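Local atomic coordinates of UDP-glucose 6-dehydrogenase (Pyrobaculum islandicum, PDB entry 3VTF), a protein that probably oxidises UDP-glucose to UDP-glucuronate, using two molecules of NAD(+). Residues K167-A171 against D198-A202. Numbering follows the deposited sequence.
Sequences KFSVA and DERAA
A strand of the Rossmann-type NAD-binding domain here meets the start of a helix packed on its sheet: Ser169, on strand 169-172, reaches the N-cap residue of helix 199-208, Asp198. The contact illustrates how one carboxylate can cap a helix and moor it to a sheet, one oxygen turned to the strand and the other to the helix backbone. Ser169 OG donates to the syn lone pair of Asp198 OD2 across a short 2.5 Å. OD1 of the same carboxylate accepts a nearly straight bond from Ala201 N at 2.7 Å. With its CG set between the backbone N and the carbonyl carbon (chi1 57°), Asp198 folds its carboxylate back over the first turn. Replacing Asp198 by an alanine would probably leave Ala201 N without its cap and Ser169 OG without its carboxylate acceptor. Ser169 OG is also bonded to Trp137 NE1, and the Trp137 ring makes a cation-pi contact with Arg200. Beyond the cap, Ala201 CB rests against the strand backbone, 3.7 Å from Val170 O, with Ala171 CB a little farther off. At the exposed margin, two like charges approach without bonding: Lys167, its chain crossing that of Arg200 at about a right angle, brings NZ to the guanidinium edge, 3.2 Å from Arg200 NH1.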
ATOM      1  N   LYS A 167      13.107 -15.401  38.428  1.00 26.67           N
ATOM      2  CA  LYS A 167      11.943 -14.780  37.727  1.00 29.62           C
ATOM      3  C   LYS A 167      12.452 -13.727  36.669  1.00 27.56           C
ATOM      4  O   LYS A 167      13.510 -13.113  36.846  1.00 25.97           O
ATOM      5  CB  LYS A 167      10.999 -14.089  38.717  1.00 30.69           C
ATOM      6  CG  LYS A 167      11.560 -12.729  39.202  1.00 46.99           C
ATOM      7  CD  LYS A 167      10.657 -11.855  40.104  1.00 45.06           C
ATOM      8  CE  LYS A 167      11.571 -11.051  41.025  1.00 44.94           C
ATOM      9  NZ  LYS A 167      11.137  -9.692  41.441  1.00 55.43           N
ATOM     10  N   PHE A 168      11.725 -13.594  35.553  1.00 24.69           N
ATOM     11  CA  PHE A 168      12.116 -12.619  34.518  1.00 23.54           C
ATOM     12  C   PHE A 168      10.912 -12.283  33.719  1.00 23.55           C
ATOM     13  O   PHE A 168       9.862 -12.945  33.873  1.00 22.70           O
ATOM     14  CB  PHE A 168      13.215 -13.234  33.588  1.00 24.48           C
ATOM     15  CG  PHE A 168      12.762 -14.431  32.800  1.00 24.35           C
ATOM     16  CD1 PHE A 168      12.241 -14.237  31.510  1.00 22.58           C
ATOM     17  CD2 PHE A 168      12.854 -15.736  33.310  1.00 24.72           C
ATOM     18  CE1 PHE A 168      11.891 -15.266  30.728  1.00 20.41           C
ATOM     19  CE2 PHE A 168      12.440 -16.815  32.547  1.00 25.62           C
ATOM     20  CZ  PHE A 168      11.934 -16.578  31.238  1.00 24.54           C
ATOM     21  N   SER A 169      11.035 -11.262  32.897  1.00 20.61           N
ATOM     22  CA  SER A 169       9.923 -10.883  32.005  1.00 21.96           C
ATOM     23  C   SER A 169      10.460 -10.762  30.593  1.00 21.11           C
ATOM     24  O   SER A 169      11.684 -10.806  30.392  1.00 21.10           O
ATOM     25  CB  SER A 169       9.317  -9.514  32.438  1.00 21.70           C
ATOM     26  OG  SER A 169       8.788  -9.554  33.764  1.00 26.27           O
ATOM     27  N   VAL A 170       9.547 -10.762  29.606  1.00 22.23           N
ATOM     28  CA  VAL A 170       9.941 -10.814  28.182  1.00 19.79           C
ATOM     29  C   VAL A 170       9.147  -9.664  27.532  1.00 23.27           C
ATOM     30  O   VAL A 170       8.096  -9.202  28.058  1.00 21.46           O
ATOM     31  CB  VAL A 170       9.608 -12.136  27.454  1.00 22.76           C
ATOM     32  CG1 VAL A 170      10.401 -13.305  28.084  1.00 23.28           C
ATOM     33  CG2 VAL A 170       8.089 -12.445  27.499  1.00 22.43           C
ATOM     34  N   ALA A 171       9.619  -9.224  26.369  1.00 18.76           N
ATOM     35  CA  ALA A 171       8.909  -8.254  25.603  1.00 18.46           C
ATOM     36  C   ALA A 171       9.408  -8.339  24.163  1.00 17.62           C
ATOM     37  O   ALA A 171      10.624  -8.526  23.939  1.00 18.05           O
ATOM     38  CB  ALA A 171       9.165  -6.821  26.123  1.00 21.51           C
ATOM     39  N   ASP A 198       4.348  -8.389  30.400  1.00 23.28           N
ATOM     40  CA  ASP A 198       3.577  -7.985  31.635  1.00 28.74           C
ATOM     41  C   ASP A 198       3.753  -6.512  31.868  1.00 28.01           C
ATOM     42  O   ASP A 198       4.514  -5.868  31.142  1.00 23.30           O
ATOM     43  CB  ASP A 198       4.054  -8.766  32.878  1.00 28.32           C
ATOM     44  CG  ASP A 198       5.580  -8.597  33.139  1.00 30.06           C
ATOM     45  OD1 ASP A 198       6.113  -7.544  32.922  1.00 31.92           O
ATOM     46  OD2 ASP A 198       6.265  -9.553  33.448  1.00 37.56           O
ATOM     47  N   GLU A 199       3.115  -5.967  32.921  1.00 23.57           N
ATOM     48  CA  GLU A 199       3.200  -4.534  33.232  1.00 29.12           C
ATOM     49  C   GLU A 199       4.593  -4.043  33.568  1.00 27.90           C
ATOM     50  O   GLU A 199       4.981  -2.916  33.221  1.00 26.71           O
ATOM     51  CB  GLU A 199       2.228  -4.175  34.416  1.00 35.27           C
ATOM     52  CG  GLU A 199       2.018  -2.694  34.653  1.00 54.90           C
ATOM     53  CD  GLU A 199       1.796  -1.949  33.338  1.00 66.10           C
ATOM     54  OE1 GLU A 199       0.763  -2.249  32.673  1.00 87.90           O
ATOM     55  OE2 GLU A 199       2.657  -1.099  32.955  1.00 53.48           O
ATOM     56  N   ARG A 200       5.343  -4.879  34.257  1.00 27.39           N
ATOM     57  CA  ARG A 200       6.658  -4.440  34.677  1.00 30.04           C
ATOM     58  C   ARG A 200       7.536  -4.280  33.439  1.00 25.62           C
ATOM     59  O   ARG A 200       8.311  -3.348  33.393  1.00 24.79           O
ATOM     60  CB  ARG A 200       7.297  -5.486  35.580  1.00 26.89           C
ATOM     61  CG  ARG A 200       8.560  -4.998  36.274  1.00 30.10           C
ATOM     62  CD  ARG A 200       9.064  -6.042  37.256  1.00 27.80           C
ATOM     63  NE  ARG A 200      10.336  -5.612  37.846  1.00 27.80           N
ATOM     64  CZ  ARG A 200      10.946  -6.236  38.850  1.00 31.21           C
ATOM     65  NH1 ARG A 200      10.397  -7.306  39.368  1.00 27.59           N
ATOM     66  NH2 ARG A 200      12.099  -5.738  39.353  1.00 27.09           N
ATOM     67  N   ALA A 201       7.402  -5.192  32.453  1.00 23.70           N
ATOM     68  CA  ALA A 201       8.137  -5.035  31.159  1.00 25.12           C
ATOM     69  C   ALA A 201       7.788  -3.718  30.465  1.00 22.22           C
ATOM     70  O   ALA A 201       8.662  -3.041  29.998  1.00 23.68           O
ATOM     71  CB  ALA A 201       7.831  -6.214  30.239  1.00 21.69           C
ATOM     72  N   ALA A 202       6.498  -3.442  30.310  1.00 22.25           N
ATOM     73  CA  ALA A 202       6.018  -2.216  29.677  1.00 23.39           C
ATOM     74  C   ALA A 202       6.523  -0.965  30.359  1.00 23.31           C
ATOM     75  O   ALA A 202       7.098  -0.051  29.728  1.00 23.44           O
ATOM     76  CB  ALA A 202       4.472  -2.231  29.611  1.00 23.78           C
TER
HETATM   77  O   HOH W   1       6.677 -11.544  30.837  1.00 19.36           O